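Glucokinase (Enterococcus faecalis, PDB 2QM1) probably phosphorylates glucose at the expense of ATP, as a zinc-containing bacterial glucokinase of the ROK family. Local coordinates at residues 74-78 with 89-94; 167-173 with 181-187; 199-203 with 241-246; 248-254 with 286-290; 280-284 with 300-304. All coordinates share one frame; numbering follows the deposited sequence. Where two conformers were deposited one is given.

Contact 1 (74-78 with 89-94); sequences GTPGS and AYNLNW
P76 packs its pyrrolidine ring against two side chains of the short 3-10 turn at 90-92, crossing both at about a right angle. Its CD lies 4.0 Å from L92 CD1, while its CB lies 3.8 Å from N91 ND2. N91 brings its amide to the proline through its first torsion: CG sits between the backbone N and the carbonyl carbon (chi1 55°), which turns both OD1 and ND2 to the ring carbons without any hydrogen bond across the contact. L92 CD1 serves two neighbours at once, since it also rests 3.7 Å above one face of the W94 ring, toward its rim.

The segment 74-78 begins on the last residues of strand 68-75, which lies between strands 7-13 and 112-116 of the N-terminal mixed sheet, in the actin-like ATPase fold that ROK proteins share, and G77 lies near N116 of the magnesium site. Strand 7-13 lends L13, which P76, L92 and W94 all touch.

T75 has OG1 anti to the backbone N (chi1 176°), and from there the hydroxyl donates a hydrogen bond of 2.8 Å to P76 O, in the carbonyl plane and on a lone pair. The same OG1 approaches W94 CZ3 obliquely at 3.8 Å, while W94 NE1 is bonded to G43 O. A89 CB meets P76 O at 3.6 Å.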
# COMPACT_ATOMS: atom_id res chain seq x y z
N GLY B 74 -1.97 -2.96 21.78
CA GLY B 74 -1.91 -3.76 20.60
C GLY B 74 -2.49 -5.16 20.87
O GLY B 74 -2.27 -5.72 21.93
N THR B 75 -3.24 -5.68 19.90
CA THR B 75 -3.93 -6.96 20.05
C THR B 75 -3.83 -7.74 18.75
O THR B 75 -3.85 -7.15 17.66
CB THR B 75 -5.44 -6.76 20.36
OG1 THR B 75 -6.11 -8.05 20.41
CG2 THR B 75 -6.08 -5.91 19.29
N PRO B 76 -3.77 -9.07 18.86
CA PRO B 76 -3.94 -9.92 17.69
C PRO B 76 -5.33 -9.66 17.10
O PRO B 76 -6.23 -9.23 17.82
CB PRO B 76 -3.88 -11.33 18.27
CG PRO B 76 -3.16 -11.18 19.55
CD PRO B 76 -3.61 -9.87 20.08
N GLY B 77 -5.47 -9.90 15.79
CA GLY B 77 -6.72 -9.76 15.03
C GLY B 77 -6.92 -8.41 14.38
O GLY B 77 -6.02 -7.59 14.35
N SER B 78 -8.13 -8.14 13.90
CA SER B 78 -8.33 -6.88 13.22
C SER B 78 -9.20 -5.90 14.04
O SER B 78 -10.12 -6.29 14.76
CB SER B 78 -8.77 -7.09 11.77
OG SER B 78 -10.10 -6.74 11.58
N ALA B 89 -9.43 -12.67 16.24
CA ALA B 89 -8.36 -13.03 17.15
C ALA B 89 -8.53 -14.50 17.56
O ALA B 89 -8.64 -14.83 18.75
CB ALA B 89 -8.37 -12.11 18.39
N TYR B 90 -8.57 -15.37 16.55
CA TYR B 90 -8.96 -16.77 16.79
C TYR B 90 -8.03 -17.47 17.76
O TYR B 90 -8.50 -18.23 18.60
CB TYR B 90 -9.15 -17.56 15.47
CG TYR B 90 -10.60 -17.97 15.14
CD1 TYR B 90 -11.64 -17.02 15.07
CD2 TYR B 90 -10.91 -19.31 14.86
CE1 TYR B 90 -12.98 -17.40 14.76
CE2 TYR B 90 -12.25 -19.73 14.54
CZ TYR B 90 -13.28 -18.77 14.50
OH TYR B 90 -14.57 -19.19 14.19
N ASN B 91 -6.73 -17.15 17.68
CA ASN B 91 -5.72 -17.66 18.59
C ASN B 91 -5.97 -17.35 20.06
O ASN B 91 -5.37 -17.96 20.94
CB ASN B 91 -4.31 -17.18 18.19
CG ASN B 91 -4.21 -15.65 18.08
OD1 ASN B 91 -5.00 -14.99 17.40
ND2 ASN B 91 -3.20 -15.09 18.74
N LEU B 92 -6.86 -16.40 20.31
CA LEU B 92 -7.21 -15.99 21.66
C LEU B 92 -8.48 -16.68 22.12
O LEU B 92 -8.84 -16.59 23.29
CB LEU B 92 -7.36 -14.46 21.73
CG LEU B 92 -6.09 -13.60 21.68
CD1 LEU B 92 -6.40 -12.10 21.86
CD2 LEU B 92 -5.03 -14.06 22.71
N ASN B 93 -9.14 -17.38 21.20
CA ASN B 93 -10.47 -17.96 21.41
C ASN B 93 -11.58 -16.91 21.41
O ASN B 93 -12.69 -17.20 21.83
CB ASN B 93 -10.56 -18.77 22.74
CG ASN B 93 -9.82 -20.11 22.71
OD1 ASN B 93 -9.70 -20.75 21.65
ND2 ASN B 93 -9.35 -20.56 23.89
N TRP B 94 -11.30 -15.69 20.98
CA TRP B 94 -12.37 -14.73 20.73
C TRP B 94 -13.02 -15.10 19.40
O TRP B 94 -12.43 -14.88 18.37
CB TRP B 94 -11.84 -13.30 20.68
CG TRP B 94 -11.29 -12.82 21.99
CD1 TRP B 94 -11.48 -13.39 23.21
CD2 TRP B 94 -10.49 -11.66 22.22
NE1 TRP B 94 -10.83 -12.68 24.19
CE2 TRP B 94 -10.22 -11.60 23.60
CE3 TRP B 94 -9.98 -10.65 21.38
CZ2 TRP B 94 -9.47 -10.57 24.18
CZ3 TRP B 94 -9.23 -9.64 21.95
CH2 TRP B 94 -8.97 -9.61 23.34

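Contact 2 (167-173 with 181-187); sequences VGHVTVD and CGKRGCL. With ZN (zinc ion), chain J.
H169, C181 and C186 converge on one zinc ion, which ties together the two halves of the loop between strand 155-156 and helix 188-191. With C179 as fourth ligand this is the zinc site of the ROK family, built from three cysteines and one histidine. H169 binds through ND1 at 2.2 Å, and C186 SG lies at the edge of the imidazole, in its plane.

K183 spans the gap beside the metal. Its CB points to the opposite segment, and CG lies between the backbone N and the carbonyl carbon (chi1 60°). The chain then runs extended through CD to CE, which comes 3.3 Å from H169 O. A bend at the last torsion (chi4 63°) carries NZ onto two acceptors, H169 O at 2.7 Å and T171 OG1 at 2.9 Å. The ammonium thus grips the backbone of a zinc ligand, reaching its oxygen from a position tilted out of the carbonyl plane. T171 OG1 also bonds a water that donates to R184 O.

Backbone bonds complete the pairing, with a single beta bridge joining T171 and C186. L187 N donates to V170 O, and G185 O accepts from both V172 N and D173 N, the latter on a lone pair. T171 and K183 also pack against F290 and T291 of the second subunit, respectively. Beyond the bridge, V172 CG1 lies 4.1 Å from L187 CB, and L187 CD2 abuts V167 O at 3.4 Å.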
# COMPACT_ATOMS: atom_id res chain seq x y z
N VAL B 167 0.95 -8.11 5.39
CA VAL B 167 1.87 -8.57 4.30
C VAL B 167 2.29 -10.05 4.36
O VAL B 167 2.92 -10.57 3.44
CB VAL B 167 3.11 -7.68 4.22
CG1 VAL B 167 2.65 -6.19 4.03
CG2 VAL B 167 3.93 -7.82 5.49
N GLY B 168 1.98 -10.71 5.47
CA GLY B 168 2.28 -12.11 5.65
C GLY B 168 1.43 -12.93 4.71
O GLY B 168 1.77 -14.04 4.33
N HIS B 169 0.33 -12.33 4.28
CA HIS B 169 -0.55 -12.99 3.38
C HIS B 169 -0.57 -12.44 1.94
O HIS B 169 -1.45 -12.74 1.19
CB HIS B 169 -1.92 -13.05 4.05
CG HIS B 169 -1.85 -13.73 5.37
ND1 HIS B 169 -1.67 -15.09 5.49
CD2 HIS B 169 -1.78 -13.22 6.63
CE1 HIS B 169 -1.57 -15.40 6.78
NE2 HIS B 169 -1.63 -14.29 7.48
N VAL B 170 0.46 -11.67 1.56
CA VAL B 170 0.77 -11.40 0.15
C VAL B 170 1.18 -12.72 -0.53
O VAL B 170 1.95 -13.50 0.04
CB VAL B 170 1.90 -10.32 0.08
CG1 VAL B 170 2.64 -10.34 -1.22
CG2 VAL B 170 1.30 -8.95 0.35
N THR B 171 0.59 -13.02 -1.68
CA THR B 171 0.95 -14.23 -2.45
C THR B 171 2.30 -13.98 -3.13
O THR B 171 2.42 -13.12 -3.97
CB THR B 171 -0.13 -14.58 -3.53
OG1 THR B 171 -1.39 -14.84 -2.89
CG2 THR B 171 0.32 -15.82 -4.41
N VAL B 172 3.32 -14.70 -2.70
CA VAL B 172 4.60 -14.65 -3.38
C VAL B 172 4.75 -15.80 -4.38
O VAL B 172 5.64 -15.80 -5.20
CB VAL B 172 5.77 -14.65 -2.34
CG1 VAL B 172 5.78 -13.36 -1.52
CG2 VAL B 172 5.70 -15.85 -1.41
N ASP B 173 3.92 -16.83 -4.26
CA ASP B 173 4.02 -17.96 -5.18
C ASP B 173 2.65 -18.48 -5.34
O ASP B 173 2.17 -19.16 -4.45
CB ASP B 173 4.94 -19.05 -4.63
CG ASP B 173 5.08 -20.27 -5.57
OD1 ASP B 173 4.37 -20.42 -6.62
OD2 ASP B 173 5.94 -21.13 -5.20
N CYS B 181 -4.52 -19.14 6.17
CA CYS B 181 -5.52 -18.14 5.82
C CYS B 181 -6.48 -18.77 4.81
O CYS B 181 -7.61 -18.34 4.69
CB CYS B 181 -4.89 -16.82 5.33
SG CYS B 181 -4.24 -16.97 3.64
N GLY B 182 -6.06 -19.82 4.12
CA GLY B 182 -6.94 -20.48 3.18
C GLY B 182 -6.66 -20.26 1.71
O GLY B 182 -7.50 -20.56 0.88
N LYS B 183 -5.49 -19.72 1.38
CA LYS B 183 -5.02 -19.79 0.02
C LYS B 183 -3.62 -20.38 0.03
O LYS B 183 -3.16 -20.81 1.06
CB LYS B 183 -5.04 -18.41 -0.65
CG LYS B 183 -4.20 -17.31 -0.00
CD LYS B 183 -4.73 -15.91 -0.43
CE LYS B 183 -3.91 -14.77 0.19
NZ LYS B 183 -2.49 -14.73 -0.23
N ARG B 184 -2.92 -20.32 -1.08
CA ARG B 184 -1.56 -20.81 -1.10
C ARG B 184 -0.51 -19.75 -1.41
O ARG B 184 -0.81 -18.69 -2.00
CB ARG B 184 -1.43 -22.03 -2.01
CG ARG B 184 -1.02 -21.80 -3.44
CD ARG B 184 -1.16 -23.12 -4.25
NE ARG B 184 -2.54 -23.60 -4.35
CZ ARG B 184 -2.92 -24.87 -4.39
NH1 ARG B 184 -4.22 -25.17 -4.50
NH2 ARG B 184 -2.02 -25.85 -4.29
N GLY B 185 0.71 -20.01 -0.96
CA GLY B 185 1.88 -19.21 -1.41
C GLY B 185 2.04 -17.85 -0.76
O GLY B 185 2.74 -16.98 -1.29
N CYS B 186 1.38 -17.67 0.38
CA CYS B 186 1.59 -16.55 1.23
C CYS B 186 3.05 -16.41 1.65
O CYS B 186 3.74 -17.40 1.87
CB CYS B 186 0.70 -16.65 2.48
SG CYS B 186 -1.07 -16.64 2.04
N LEU B 187 3.50 -15.16 1.78
CA LEU B 187 4.81 -14.88 2.39
C LEU B 187 5.04 -15.61 3.72
O LEU B 187 6.14 -16.10 4.02
CB LEU B 187 5.03 -13.35 2.53
CG LEU B 187 6.35 -12.82 3.06
CD1 LEU B 187 7.56 -13.29 2.20
CD2 LEU B 187 6.27 -11.28 3.18
ZN ZN J . -2.11 -16.66 4.00
O HOH W 1 -2.49 -17.37 -3.36

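Contact 3 (199-203 with 241-246); sequences VARHL and MVVDRV
Helical segments 199-203 and 241-246 cross at 121° between their N-to-C directions, their axes 9.7 Å apart at the closest point and their backbones nearest at A200 and V242. A200 packs its CB against both branches of V242, 3.7 Å from CG1 and 3.7 Å from CG2. The side chains of V199 and V242 lie alongside each other and point opposite ways, CG1 to CG1 at 4.0 Å. Because CG1 of V199 stands anti to the backbone N (chi1 158°), this one methyl also reaches R245 CG and, more loosely, V246 CG2.

Both helices belong to the helical part of the C-terminal half of this ROK protein. Helix 237-261 is the long element here, and helix 193-203 lies against its N-terminal half, with V196 one turn before V199 adding to the cover of V242 and V246.

L203 spreads its two methyls over different parts of the partner helix. CD1 settles over the backbone, 3.8 Å from M241 O and 3.9 Å from V242 CA, with CG of M241, a selenomethionine, alongside. CD2 lies over one face of the R245 guanidinium, 3.8 Å above its plane and toward its rim. The arginine chain is bent at chi2 and chi3, which brings its guanidinium beside L203, while its CB sits between V199 CG1 and L203 CD1, and its CG touches V199.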
# COMPACT_ATOMS: atom_id res chain seq x y z
N VAL B 199 10.62 -24.43 4.02
CA VAL B 199 11.35 -24.20 2.77
C VAL B 199 12.58 -25.12 2.77
O VAL B 199 13.01 -25.60 1.73
CB VAL B 199 11.82 -22.72 2.65
CG1 VAL B 199 12.99 -22.59 1.68
CG2 VAL B 199 10.64 -21.78 2.25
N ALA B 200 13.18 -25.31 3.95
CA ALA B 200 14.38 -26.13 4.02
C ALA B 200 14.02 -27.63 3.83
O ALA B 200 14.72 -28.34 3.11
CB ALA B 200 15.15 -25.85 5.34
N ARG B 201 12.91 -28.05 4.46
CA ARG B 201 12.34 -29.42 4.34
C ARG B 201 12.10 -29.83 2.90
O ARG B 201 12.07 -31.02 2.59
CB ARG B 201 11.00 -29.54 5.09
CG ARG B 201 11.11 -30.27 6.37
CD ARG B 201 9.98 -29.92 7.32
NE ARG B 201 10.33 -30.32 8.66
CZ ARG B 201 9.50 -30.27 9.70
NH1 ARG B 201 8.25 -29.86 9.55
NH2 ARG B 201 9.94 -30.66 10.87
N HIS B 202 11.90 -28.85 2.04
CA HIS B 202 11.56 -29.13 0.66
C HIS B 202 12.66 -28.90 -0.35
O HIS B 202 12.62 -29.49 -1.40
CB HIS B 202 10.22 -28.48 0.31
CG HIS B 202 9.08 -29.14 1.03
ND1 HIS B 202 8.51 -30.32 0.59
CD2 HIS B 202 8.44 -28.82 2.18
CE1 HIS B 202 7.55 -30.68 1.43
NE2 HIS B 202 7.50 -29.79 2.40
N LEU B 203 13.66 -28.12 0.02
CA LEU B 203 14.86 -27.93 -0.78
C LEU B 203 15.91 -29.01 -0.53
O LEU B 203 16.90 -29.10 -1.25
CB LEU B 203 15.48 -26.58 -0.46
CG LEU B 203 14.92 -25.30 -1.04
CD1 LEU B 203 15.78 -24.17 -0.52
CD2 LEU B 203 15.09 -25.36 -2.51
N MSE B 241 21.53 -22.00 0.52
CA MSE B 241 20.47 -22.27 -0.45
C MSE B 241 19.10 -21.89 0.14
O MSE B 241 18.30 -21.27 -0.57
CB MSE B 241 20.51 -23.74 -0.87
CG MSE B 241 19.66 -24.12 -2.09
SE MSE B 241 19.59 -26.06 -2.43
CE MSE B 241 21.24 -26.11 -3.46
N VAL B 242 18.88 -22.22 1.42
CA VAL B 242 17.60 -21.93 2.13
C VAL B 242 17.38 -20.44 2.37
O VAL B 242 16.36 -19.90 1.98
CB VAL B 242 17.47 -22.70 3.49
CG1 VAL B 242 16.10 -22.43 4.15
CG2 VAL B 242 17.69 -24.20 3.28
N VAL B 243 18.35 -19.79 3.02
CA VAL B 243 18.40 -18.32 3.12
C VAL B 243 18.14 -17.60 1.78
O VAL B 243 17.31 -16.73 1.72
CB VAL B 243 19.76 -17.84 3.73
CG1 VAL B 243 20.01 -16.40 3.48
CG2 VAL B 243 19.84 -18.12 5.22
N ASP B 244 18.84 -17.99 0.74
CA ASP B 244 18.66 -17.51 -0.64
C ASP B 244 17.21 -17.59 -1.14
O ASP B 244 16.65 -16.63 -1.68
CB ASP B 244 19.53 -18.36 -1.55
CG ASP B 244 20.35 -17.55 -2.48
OD1 ASP B 244 19.81 -16.61 -3.11
OD2 ASP B 244 21.57 -17.86 -2.58
N ARG B 245 16.60 -18.75 -0.94
CA ARG B 245 15.22 -18.91 -1.30
C ARG B 245 14.33 -18.00 -0.45
O ARG B 245 13.41 -17.37 -0.97
CB ARG B 245 14.80 -20.38 -1.13
CG ARG B 245 13.35 -20.65 -1.53
CD ARG B 245 13.09 -20.21 -3.02
NE ARG B 245 13.00 -21.40 -3.84
CZ ARG B 245 13.97 -21.87 -4.60
NH1 ARG B 245 13.78 -23.00 -5.26
NH2 ARG B 245 15.11 -21.21 -4.69
N VAL B 246 14.62 -17.95 0.86
CA VAL B 246 13.77 -17.19 1.79
C VAL B 246 13.80 -15.69 1.46
O VAL B 246 12.75 -15.01 1.48
CB VAL B 246 14.11 -17.47 3.32
CG1 VAL B 246 13.51 -16.40 4.18
CG2 VAL B 246 13.57 -18.86 3.82

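Contact 4 (248-254 with 286-290); sequences FYLGLAT and YFQEF
G251 leaves a hollow in helix 237-261 for Y286 and F287 at the end of helix 277-289. Lacking a side chain, it lets the backbone of F287 and the CB of Y286 settle close, with G251 CA 3.6 Å from F287 N and 3.8 Å from Y286 CB. The Y286 ring covers the start of the segment, F248 CA lying over its face.

F248, Y286 and F290 form an aromatic cluster of two offset edge-to-face pairs. F248 turns its edge to the face of Y286, the planes at 76°, and receives on its own face the edge of F290, the planes at 83°. F290 fills the next groove: L252 CD1 stands almost over its ring centre, 4.1 Å from the centroid, and CD2 approaches L252 CA. One turn beyond G251, T254 O meets the edge of the F287 ring, CE1 to O 3.3 Å.

Helix 237-261 is thus enclosed on several sides. L250 and T254 touch V283 of helix 277-289, Y249 leans on V190 of helix 188-191 and on V172 of the zinc loop, and L252, together with F290 from the partner segment, packs on T171 of the second subunit.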
# COMPACT_ATOMS: atom_id res chain seq x y z
N PHE B 248 14.72 -14.20 -1.38
CA PHE B 248 14.03 -14.04 -2.69
C PHE B 248 12.56 -13.62 -2.44
O PHE B 248 12.09 -12.58 -2.92
CB PHE B 248 14.14 -15.34 -3.54
CG PHE B 248 13.32 -15.32 -4.81
CD1 PHE B 248 13.86 -14.83 -5.99
CD2 PHE B 248 11.99 -15.77 -4.80
CE1 PHE B 248 13.09 -14.79 -7.15
CE2 PHE B 248 11.22 -15.73 -5.93
CZ PHE B 248 11.79 -15.23 -7.12
N TYR B 249 11.87 -14.41 -1.65
CA TYR B 249 10.44 -14.18 -1.43
C TYR B 249 10.22 -12.92 -0.60
O TYR B 249 9.31 -12.17 -0.88
CB TYR B 249 9.80 -15.36 -0.70
CG TYR B 249 9.64 -16.63 -1.54
CD1 TYR B 249 8.96 -16.60 -2.75
CD2 TYR B 249 10.16 -17.85 -1.09
CE1 TYR B 249 8.79 -17.77 -3.52
CE2 TYR B 249 9.98 -19.03 -1.85
CZ TYR B 249 9.30 -18.97 -3.05
OH TYR B 249 9.13 -20.11 -3.80
N LEU B 250 11.04 -12.71 0.43
CA LEU B 250 10.96 -11.45 1.17
C LEU B 250 11.31 -10.31 0.27
O LEU B 250 10.71 -9.27 0.40
CB LEU B 250 11.85 -11.42 2.42
CG LEU B 250 11.42 -12.33 3.58
CD1 LEU B 250 12.68 -12.77 4.30
CD2 LEU B 250 10.49 -11.55 4.52
N GLY B 251 12.30 -10.48 -0.62
CA GLY B 251 12.61 -9.43 -1.58
C GLY B 251 11.49 -9.11 -2.59
O GLY B 251 11.28 -7.95 -2.93
N LEU B 252 10.78 -10.12 -3.07
CA LEU B 252 9.66 -9.90 -3.97
C LEU B 252 8.55 -9.15 -3.28
O LEU B 252 8.00 -8.22 -3.83
CB LEU B 252 9.11 -11.22 -4.49
CG LEU B 252 7.93 -11.25 -5.46
CD1 LEU B 252 8.17 -10.51 -6.75
CD2 LEU B 252 7.70 -12.76 -5.74
N ALA B 253 8.23 -9.59 -2.07
CA ALA B 253 7.09 -9.04 -1.37
C ALA B 253 7.43 -7.64 -0.92
O ALA B 253 6.65 -6.77 -1.13
CB ALA B 253 6.71 -9.95 -0.20
N THR B 254 8.62 -7.41 -0.35
CA THR B 254 8.99 -6.06 0.12
C THR B 254 9.21 -5.17 -1.10
O THR B 254 8.94 -4.01 -1.06
CB THR B 254 10.22 -6.03 1.02
OG1 THR B 254 11.31 -6.70 0.37
CG2 THR B 254 9.92 -6.74 2.35
N TYR B 286 17.54 -8.85 -3.12
CA TYR B 286 16.40 -9.18 -3.94
C TYR B 286 15.38 -8.05 -4.10
O TYR B 286 14.80 -7.89 -5.15
CB TYR B 286 15.75 -10.48 -3.46
CG TYR B 286 16.59 -11.73 -3.76
CD1 TYR B 286 16.69 -12.20 -5.05
CD2 TYR B 286 17.25 -12.42 -2.74
CE1 TYR B 286 17.43 -13.33 -5.36
CE2 TYR B 286 18.02 -13.57 -3.04
CZ TYR B 286 18.08 -14.01 -4.37
OH TYR B 286 18.82 -15.12 -4.75
N PHE B 287 15.15 -7.29 -3.03
CA PHE B 287 14.42 -6.03 -3.12
C PHE B 287 14.93 -5.16 -4.30
O PHE B 287 14.15 -4.60 -5.03
CB PHE B 287 14.60 -5.22 -1.83
CG PHE B 287 13.90 -3.89 -1.85
CD1 PHE B 287 12.54 -3.80 -1.54
CD2 PHE B 287 14.61 -2.74 -2.16
CE1 PHE B 287 11.87 -2.56 -1.53
CE2 PHE B 287 13.93 -1.47 -2.18
CZ PHE B 287 12.58 -1.41 -1.87
N GLN B 288 16.25 -5.00 -4.39
CA GLN B 288 16.89 -4.29 -5.49
C GLN B 288 16.53 -4.88 -6.88
O GLN B 288 16.26 -4.09 -7.83
CB GLN B 288 18.41 -4.21 -5.27
CG GLN B 288 18.88 -3.29 -4.12
CD GLN B 288 18.58 -1.80 -4.39
OE1 GLN B 288 18.02 -1.09 -3.54
NE2 GLN B 288 18.86 -1.35 -5.60
N GLU B 289 16.55 -6.22 -7.04
CA GLU B 289 16.14 -6.86 -8.32
C GLU B 289 14.71 -6.45 -8.68
O GLU B 289 14.41 -6.12 -9.82
CB GLU B 289 16.20 -8.42 -8.31
CG GLU B 289 15.91 -9.04 -9.71
CD GLU B 289 15.40 -10.49 -9.73
OE1 GLU B 289 16.01 -11.37 -10.35
OE2 GLU B 289 14.35 -10.78 -9.17
N PHE B 290 13.84 -6.48 -7.69
CA PHE B 290 12.42 -6.40 -7.97
C PHE B 290 11.81 -4.98 -7.98
O PHE B 290 10.60 -4.82 -8.12
CB PHE B 290 11.66 -7.35 -7.01
CG PHE B 290 11.94 -8.80 -7.27
CD1 PHE B 290 11.84 -9.32 -8.56
CD2 PHE B 290 12.29 -9.64 -6.25
CE1 PHE B 290 12.12 -10.67 -8.81
CE2 PHE B 290 12.57 -11.01 -6.49
CZ PHE B 290 12.48 -11.52 -7.76

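Contact 5 (280-284 with 300-304); sequences RSRVE and KIKLA
R280 opens the contact by laying its whole side chain across strand 300-303, which runs nearly antiparallel to helix segment 280-284 at 158°, the axes 8.3 Å apart. Its CB touches L303 CG at 4.0 Å, CG passes I301 CG2, and CD lies 3.2 Å from I301 O. With CG anti to the backbone N (chi1 -161°) and a bend at chi3, the guanidinium turns back so that NH1 donates to I301 O at 2.9 Å, nearly straight. The acceptor lies close to the guanidinium plane, at its edge.

V283, one turn nearer the C-terminal end, adds a methyl contact, CG1 to I301 CG2 at 4.2 Å. E284 then closes the segment. Its CB packs on I301 CB at 4.0 Å, and its extended chain brings OE2 to R280 NH1 at 2.8 Å, a salt bridge in which NH1 approaches OE2 from above the carboxylate plane. A water donates to the same OE2 and accepts from I301 N.

Strand 300-303 is an outer strand of the C-terminal mixed sheet, beside strand 265-269, and helix 277-289 covers its I301 side in the alpha/beta layering of the actin-like fold. R280 NE has a second acidic partner in E277.

I301 therefore has both backbone polar groups engaged by the helix, O directly by R280 and N through water by E284. The two nearby carboxylates probably help to balance the arginine charge.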
# COMPACT_ATOMS: atom_id res chain seq x y z
N ARG B 280 19.49 -8.87 6.51
CA ARG B 280 19.13 -7.57 5.89
C ARG B 280 19.72 -7.46 4.49
O ARG B 280 19.04 -7.09 3.55
CB ARG B 280 19.61 -6.38 6.73
CG ARG B 280 18.90 -5.05 6.42
CD ARG B 280 19.80 -3.95 6.77
NE ARG B 280 21.05 -4.12 6.05
CZ ARG B 280 21.25 -3.69 4.81
NH1 ARG B 280 20.30 -2.98 4.15
NH2 ARG B 280 22.43 -3.95 4.25
N SER B 281 20.95 -7.92 4.35
CA SER B 281 21.64 -7.86 3.11
C SER B 281 20.94 -8.64 2.00
O SER B 281 20.79 -8.12 0.87
CB SER B 281 23.08 -8.35 3.29
OG SER B 281 23.91 -7.51 2.53
N ARG B 282 20.49 -9.86 2.31
CA ARG B 282 19.97 -10.75 1.31
C ARG B 282 18.57 -10.29 0.95
O ARG B 282 18.16 -10.39 -0.20
CB ARG B 282 20.09 -12.20 1.78
CG ARG B 282 21.51 -12.74 1.47
CD ARG B 282 22.17 -13.56 2.55
NE ARG B 282 23.50 -12.99 2.88
CZ ARG B 282 24.64 -13.29 2.27
NH1 ARG B 282 25.78 -12.70 2.64
NH2 ARG B 282 24.65 -14.17 1.29
N VAL B 283 17.88 -9.71 1.92
CA VAL B 283 16.59 -9.14 1.61
C VAL B 283 16.79 -7.97 0.65
O VAL B 283 16.14 -7.91 -0.44
CB VAL B 283 15.73 -8.81 2.84
CG1 VAL B 283 14.42 -8.19 2.34
CG2 VAL B 283 15.44 -10.11 3.58
N GLU B 284 17.69 -7.05 1.04
CA GLU B 284 17.98 -5.84 0.25
C GLU B 284 18.40 -6.22 -1.18
O GLU B 284 17.94 -5.60 -2.16
CB GLU B 284 19.08 -5.01 0.93
CG GLU B 284 19.44 -3.77 0.14
CD GLU B 284 20.72 -3.14 0.60
OE1 GLU B 284 21.80 -3.51 0.04
OE2 GLU B 284 20.64 -2.25 1.49
N LYS B 300 14.74 2.28 1.67
CA LYS B 300 15.85 1.57 2.32
C LYS B 300 15.38 0.34 3.08
O LYS B 300 14.31 0.38 3.70
CB LYS B 300 16.62 2.50 3.25
CG LYS B 300 17.24 3.70 2.49
CD LYS B 300 17.89 4.70 3.43
CE LYS B 300 16.87 5.73 3.94
NZ LYS B 300 17.56 7.06 3.94
N ILE B 301 16.17 -0.73 3.01
CA ILE B 301 15.86 -1.96 3.79
C ILE B 301 16.62 -1.93 5.14
O ILE B 301 17.84 -1.95 5.18
CB ILE B 301 16.15 -3.27 2.99
CG1 ILE B 301 15.35 -3.34 1.67
CG2 ILE B 301 15.86 -4.51 3.85
CD1 ILE B 301 13.76 -2.94 1.80
N LYS B 302 15.86 -1.87 6.23
CA LYS B 302 16.41 -1.68 7.58
C LYS B 302 16.05 -2.85 8.51
O LYS B 302 15.10 -3.60 8.24
CB LYS B 302 15.90 -0.35 8.17
CG LYS B 302 16.21 0.89 7.31
CD LYS B 302 16.05 2.13 8.19
CE LYS B 302 16.44 3.41 7.42
NZ LYS B 302 16.03 4.66 8.17
N LEU B 303 16.85 -3.02 9.58
CA LEU B 303 16.52 -3.91 10.70
C LEU B 303 15.81 -3.14 11.82
O LEU B 303 16.06 -1.93 12.01
CB LEU B 303 17.77 -4.51 11.27
CG LEU B 303 18.54 -5.52 10.45
CD1 LEU B 303 19.92 -5.65 11.11
CD2 LEU B 303 17.80 -6.86 10.42
N ALA B 304 14.92 -3.80 12.55
CA ALA B 304 14.22 -3.13 13.68
C ALA B 304 15.27 -2.80 14.74
O ALA B 304 16.21 -3.58 14.92
CB ALA B 304 13.22 -4.06 14.29
O HOH W 2 18.52 -0.46 1.76

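Overall arrangement
Contacts 3, 4 and 5 form a connected group: contacts 3 and 4 share helix 237-261, contacts 4 and 5 share helix 277-289, and F287 touches I301 between the last two. Contact 2 joins the group through V172 and L187, which pack on Y249 and A253. Contact 1 stands apart in the N-terminal half, its centre about 29 Å from those of contacts 4 and 5. Contacts 1 to 4 are mostly buried, contact 5 partly so. Methyl groups dominate contact 3 and aromatic rings contact 4, whereas contact 2 relies on metal and hydrogen bonds and contact 5 joins helix to strand by an arginine-to-carbonyl hydrogen bond, backed by a salt bridge within the helix. Contacts 2 and 4 both meet the second subunit.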